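PDB 1KDJ: plastocyanin from Adiantum capillus-veneris, which carries electrons between the cytochrome b6-f complex and P700 of photosystem I, using a single copper ion. Local coordinates for residues A[19-22]-A[23-27]; A[88-92]-A[93-97]. All coordinates share one frame; numbering follows the deposited sequence.

Interaction 1. Residues A[19-22]-A[23-27]; sequences ITVS and AGEAV
Glu25 grips Ser22 with both its backbone and its carboxylate. Its N donates to Ser22 O at 2.9 Å. In return Ser22 N donates to Glu25 OE1 at 3.2 Å. That bond is nearly straight at the hydrogen, 169°. It reaches OE1 on the anti side, 25° out of the carboxylate plane. The Glu25 side chain can fold back over the turn because CG stands anti to the backbone N (chi1 174°) and the chain runs extended from there. The other oxygen, OE2, is hydrogen-bonded to the N of Ala1, so the carboxylate ties this turn to the chain start. The nearby amino terminus would probably favour the charged form of the acid.

Ser22 to Glu25 form a type II beta turn. Gly24 takes the third position, with a positive phi, as is common for glycine in type II turns. The turn follows edge strand 18-21 of one sheet of the plastocyanin beta-sandwich and leads into strand 27-31 of the other.

Val21 makes van der Waals contact with the carboxylate. Its CB packs against Glu25 OE1 at 3.5 Å, and Val21 CG1 is 3.9 Å from Glu25 CD. The same methyl makes an apolar contact with Val27 CG2 at 3.8 Å. The two valine side chains cross at about a right angle, and both are buried. Val21 also packs on Leu99 and Val101 of strand 96-101, while Val27 touches Val3 of strand 2-5.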
ATOM      1  N   ILE A  19      -8.020   5.799   1.402  1.00 16.77           N
ATOM      2  CA  ILE A  19      -9.034   4.772   1.257  1.00 18.48           C
ATOM      3  C   ILE A  19      -9.507   4.499   2.675  1.00 19.50           C
ATOM      4  O   ILE A  19      -8.692   4.613   3.597  1.00 18.43           O
ATOM      5  CB  ILE A  19      -8.591   3.369   0.753  1.00 20.57           C
ATOM      6  CG1 ILE A  19      -7.089   3.199   0.580  1.00 24.52           C
ATOM      7  CG2 ILE A  19      -9.420   3.132  -0.487  1.00 23.55           C
ATOM      8  CD1 ILE A  19      -6.296   4.008  -0.487  1.00 24.83           C
ATOM      9  N   THR A  20     -10.794   4.212   2.864  1.00 18.04           N
ATOM     10  CA  THR A  20     -11.316   3.853   4.168  1.00 18.49           C
ATOM     11  C   THR A  20     -11.923   2.488   3.998  1.00 17.21           C
ATOM     12  O   THR A  20     -12.658   2.265   3.031  1.00 18.95           O
ATOM     13  CB  THR A  20     -12.371   4.857   4.601  1.00 17.53           C
ATOM     14  OG1 THR A  20     -11.715   6.101   4.819  1.00 18.98           O
ATOM     15  CG2 THR A  20     -13.103   4.385   5.857  1.00 20.11           C
ATOM     16  N   VAL A  21     -11.632   1.537   4.887  1.00 15.97           N
ATOM     17  CA  VAL A  21     -12.115   0.177   4.742  1.00 15.91           C
ATOM     18  C   VAL A  21     -12.596  -0.265   6.103  1.00 17.23           C
ATOM     19  O   VAL A  21     -12.308   0.383   7.105  1.00 16.74           O
ATOM     20  CB  VAL A  21     -11.012  -0.852   4.284  1.00 18.33           C
ATOM     21  CG1 VAL A  21     -10.545  -0.425   2.887  1.00 18.55           C
ATOM     22  CG2 VAL A  21      -9.812  -0.928   5.264  1.00 16.62           C
ATOM     23  N   SER A  22     -13.350  -1.347   6.078  1.00 21.28           N
ATOM     24  CA  SER A  22     -13.817  -2.048   7.269  1.00 24.55           C
ATOM     25  C   SER A  22     -12.730  -3.022   7.751  1.00 24.82           C
ATOM     26  O   SER A  22     -11.931  -3.525   6.942  1.00 24.75           O
ATOM     27  CB  SER A  22     -15.088  -2.841   6.921  1.00 27.64           C
ATOM     28  OG  SER A  22     -16.097  -2.044   6.276  1.00 32.26           O
ATOM     29  N   ALA A  23     -12.643  -3.303   9.052  1.00 24.68           N
ATOM     30  CA  ALA A  23     -11.729  -4.321   9.573  1.00 24.42           C
ATOM     31  C   ALA A  23     -11.715  -5.636   8.801  1.00 23.18           C
ATOM     32  O   ALA A  23     -12.754  -6.237   8.533  1.00 23.14           O
ATOM     33  CB  ALA A  23     -12.098  -4.613  11.028  1.00 23.60           C
ATOM     34  N   GLY A  24     -10.545  -6.069   8.316  1.00 25.45           N
ATOM     35  CA  GLY A  24     -10.473  -7.342   7.597  1.00 24.68           C
ATOM     36  C   GLY A  24     -10.929  -7.259   6.130  1.00 25.29           C
ATOM     37  O   GLY A  24     -10.899  -8.272   5.419  1.00 24.80           O
ATOM     38  N   GLU A  25     -11.351  -6.086   5.620  1.00 24.90           N
ATOM     39  CA  GLU A  25     -11.658  -5.962   4.193  1.00 23.83           C
ATOM     40  C   GLU A  25     -10.324  -5.968   3.440  1.00 21.17           C
ATOM     41  O   GLU A  25      -9.398  -5.256   3.798  1.00 21.98           O
ATOM     42  CB  GLU A  25     -12.420  -4.647   3.926  1.00 24.70           C
ATOM     43  CG  GLU A  25     -12.689  -4.324   2.443  1.00 24.61           C
ATOM     44  CD  GLU A  25     -13.377  -2.990   2.140  1.00 25.16           C
ATOM     45  OE1 GLU A  25     -13.888  -2.327   3.039  1.00 24.10           O
ATOM     46  OE2 GLU A  25     -13.397  -2.600   0.973  1.00 25.16           O
ATOM     47  N   ALA A  26     -10.148  -6.791   2.436  1.00 21.15           N
ATOM     48  CA  ALA A  26      -8.952  -6.743   1.615  1.00 21.08           C
ATOM     49  C   ALA A  26      -8.824  -5.434   0.788  1.00 21.41           C
ATOM     50  O   ALA A  26      -9.788  -4.805   0.298  1.00 20.36           O
ATOM     51  CB  ALA A  26      -8.988  -7.950   0.695  1.00 21.05           C
ATOM     52  N   VAL A  27      -7.617  -4.886   0.729  1.00 20.93           N
ATOM     53  CA  VAL A  27      -7.316  -3.762  -0.137  1.00 21.49           C
ATOM     54  C   VAL A  27      -6.473  -4.401  -1.243  1.00 21.57           C
ATOM     55  O   VAL A  27      -5.436  -5.008  -0.957  1.00 21.35           O
ATOM     56  CB  VAL A  27      -6.524  -2.715   0.601  1.00 20.38           C
ATOM     57  CG1 VAL A  27      -6.286  -1.515  -0.294  1.00 20.88           C
ATOM     58  CG2 VAL A  27      -7.326  -2.233   1.801  1.00 23.11           C
TER

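Interaction 2. Residues A[88-92]-A[93-97]; sequences TPHKS and ANMKG. With CU (copper (II) ion), chain B.
His90 and Met95 meet at the copper, their side chains lying side by side and pointing the same way. His90 ND1 binds the metal at 2.1 Å. Met95 SD stands 2.9 Å from the copper, a long distance consistent with the weak axial methionine of blue copper proteins. The sulfur lies oblique to the imidazole, 5.0 Å from the ring centroid. Met95 reaches the metal with a fully extended chain, CG anti to the backbone N (chi1 -179°). Cys87 and His37 complete the site.

Backbone bonds link the two ligand residues. His90 O takes Ala93 N at 2.8 Å. The same oxygen receives a weak bond from Met95 N at 3.4 Å, straighter at the hydrogen (165°). Lys91 O accepts Asn94 N at 3.0 Å. The His90 carbonyl thus joins the backbones of the two ligands, though only weakly at Met95. His90 is itself the third residue of a type I beta turn from Thr88 to Lys91.

The apolar contact is between Met95 CB and His90 CB, 4.0 Å apart. Ala93 CB makes a close van der Waals contact, 3.3 Å, with His90 O, the carbonyl oxygen that its own N bonds. Pro89 CB sits over the centre of one face of the His90 ring, and Phe12 stacks with that ring.

This is the ligand loop of the cupredoxin fold, running from strand 81-86 to strand 96-101. Bonds inside the loop probably help to keep the two ligands in place, consistent with a site that changes little between oxidation states. The stack with Phe12 probably hinders the protonation of His90, consistent with the unusual pH dependence of this fern plastocyanin.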
ATOM      1  N   THR A  88       8.494   2.041  -2.292  1.00 13.06           N
ATOM      2  CA  THR A  88       9.930   2.192  -2.072  1.00 15.24           C
ATOM      3  C   THR A  88      10.725   2.931  -3.166  1.00 12.21           C
ATOM      4  O   THR A  88      11.287   3.960  -2.818  1.00 13.19           O
ATOM      5  CB  THR A  88      10.476   0.774  -1.833  1.00 18.87           C
ATOM      6  OG1 THR A  88       9.726   0.225  -0.729  1.00 23.33           O
ATOM      7  CG2 THR A  88      11.995   0.776  -1.606  1.00 21.08           C
ATOM      8  N   PRO A  89      10.740   2.606  -4.464  1.00 13.90           N
ATOM      9  CA  PRO A  89      11.472   3.375  -5.468  1.00 14.71           C
ATOM     10  C   PRO A  89      11.129   4.851  -5.463  1.00 15.83           C
ATOM     11  O   PRO A  89      12.021   5.690  -5.541  1.00 16.36           O
ATOM     12  CB  PRO A  89      11.128   2.771  -6.780  1.00 12.92           C
ATOM     13  CG  PRO A  89      10.530   1.445  -6.552  1.00 13.10           C
ATOM     14  CD  PRO A  89      10.005   1.523  -5.112  1.00 13.20           C
ATOM     15  N   HIS A  90       9.821   5.198  -5.246  1.00 18.67           N
ATOM     16  CA  HIS A  90       9.385   6.579  -5.482  1.00 18.02           C
ATOM     17  C   HIS A  90       8.956   7.323  -4.231  1.00 19.26           C
ATOM     18  O   HIS A  90       8.288   8.364  -4.284  1.00 18.25           O
ATOM     19  CB  HIS A  90       8.248   6.552  -6.542  1.00 15.82           C
ATOM     20  CG  HIS A  90       8.611   5.844  -7.861  1.00 12.93           C
ATOM     21  ND1 HIS A  90       8.037   4.701  -8.185  1.00 13.82           N
ATOM     22  CD2 HIS A  90       9.500   6.243  -8.823  1.00 10.75           C
ATOM     23  CE1 HIS A  90       8.538   4.325  -9.343  1.00 10.91           C
ATOM     24  NE2 HIS A  90       9.399   5.266  -9.699  1.00 11.38           N
ATOM     25  N   LYS A  91       9.481   6.840  -3.094  1.00 20.62           N
ATOM     26  CA  LYS A  91       9.209   7.423  -1.772  1.00 23.56           C
ATOM     27  C   LYS A  91       9.599   8.880  -1.713  1.00 24.57           C
ATOM     28  O   LYS A  91       8.820   9.720  -1.281  1.00 23.82           O
ATOM     29  CB  LYS A  91       9.985   6.682  -0.659  1.00 25.39           C
ATOM     30  CG  LYS A  91       9.486   7.020   0.752  1.00 27.17           C
ATOM     31  CD  LYS A  91      10.267   6.231   1.805  1.00 31.11           C
ATOM     32  CE  LYS A  91       9.685   6.389   3.230  1.00 32.16           C
ATOM     33  NZ  LYS A  91      10.521   7.228   4.079  1.00 35.02           N
ATOM     34  N   SER A  92      10.786   9.244  -2.174  1.00 25.00           N
ATOM     35  CA  SER A  92      11.204  10.634  -2.173  1.00 27.50           C
ATOM     36  C   SER A  92      10.380  11.481  -3.141  1.00 28.68           C
ATOM     37  O   SER A  92      10.389  12.707  -3.060  1.00 30.04           O
ATOM     38  CB  SER A  92      12.659  10.681  -2.545  1.00 29.77           C
ATOM     39  OG  SER A  92      12.842   9.834  -3.690  1.00 34.49           O
ATOM     40  N   ALA A  93       9.650  10.858  -4.073  1.00 28.08           N
ATOM     41  CA  ALA A  93       8.755  11.597  -4.941  1.00 28.61           C
ATOM     42  C   ALA A  93       7.330  11.657  -4.364  1.00 28.48           C
ATOM     43  O   ALA A  93       6.365  11.884  -5.090  1.00 28.61           O
ATOM     44  CB  ALA A  93       8.731  10.929  -6.305  1.00 28.96           C
ATOM     45  N   ASN A  94       7.182  11.423  -3.059  1.00 27.34           N
ATOM     46  CA  ASN A  94       5.942  11.479  -2.296  1.00 25.85           C
ATOM     47  C   ASN A  94       4.847  10.594  -2.833  1.00 22.94           C
ATOM     48  O   ASN A  94       3.653  10.890  -2.757  1.00 24.58           O
ATOM     49  CB  ASN A  94       5.475  12.942  -2.199  1.00 30.71           C
ATOM     50  CG  ASN A  94       4.448  13.287  -1.099  1.00 36.56           C
ATOM     51  OD1 ASN A  94       4.764  13.965  -0.124  1.00 40.60           O
ATOM     52  ND2 ASN A  94       3.159  12.967  -1.113  1.00 40.51           N
ATOM     53  N   MET A  95       5.205   9.430  -3.359  1.00 19.24           N
ATOM     54  CA  MET A  95       4.209   8.444  -3.724  1.00 17.44           C
ATOM     55  C   MET A  95       3.855   7.627  -2.451  1.00 17.49           C
ATOM     56  O   MET A  95       4.431   6.596  -2.063  1.00 14.85           O
ATOM     57  CB  MET A  95       4.743   7.539  -4.810  1.00 16.10           C
ATOM     58  CG  MET A  95       3.786   6.493  -5.277  1.00 13.07           C
ATOM     59  SD  MET A  95       4.282   5.576  -6.742  1.00 15.10           S
ATOM     60  CE  MET A  95       2.923   4.482  -6.933  1.00 13.38           C
ATOM     61  N   LYS A  96       2.794   8.157  -1.844  1.00 17.95           N
ATOM     62  CA  LYS A  96       2.287   7.670  -0.582  1.00 19.37           C
ATOM     63  C   LYS A  96       0.760   7.796  -0.548  1.00 20.18           C
ATOM     64  O   LYS A  96       0.177   8.530  -1.365  1.00 18.60           O
ATOM     65  CB  LYS A  96       2.926   8.484   0.555  1.00 21.65           C
ATOM     66  CG  LYS A  96       2.564   9.961   0.645  1.00 28.15           C
ATOM     67  CD  LYS A  96       3.213  10.539   1.899  1.00 33.40           C
ATOM     68  CE  LYS A  96       2.967  12.053   2.075  1.00 38.14           C
ATOM     69  NZ  LYS A  96       1.582  12.368   2.386  1.00 41.01           N
ATOM     70  N   GLY A  97       0.127   7.042   0.352  1.00 18.00           N
ATOM     71  CA  GLY A  97      -1.314   7.082   0.535  1.00 15.78           C
ATOM     72  C   GLY A  97      -1.642   6.800   2.002  1.00 17.91           C
ATOM     73  O   GLY A  97      -0.726   6.496   2.785  1.00 15.66           O
TER
HETATM   74 CU    CU B 103       6.470   3.712  -7.274  1.00 16.39          CU

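How the interactions relate
The two contacts are local turns that reach the same sheet, where strands 18-21 and 96-101 run side by side. Interaction 1 takes in the end of strand 18-21 and the turn after it; interaction 2 runs into the start of 96-101. Their centres are about 22 Å apart, on opposite sides of the chain's centre. Interaction 1 is partly buried: its valines reach into the sandwich, while its polar turn lies nearer the surface. Interaction 2 is a surface contact, though Met95 is buried. In 19-27 a carboxylate supplements the turn bond and no metal takes part. In 88-97 backbone carbonyls do the holding, and the side chains of His90 and Met95 serve the copper.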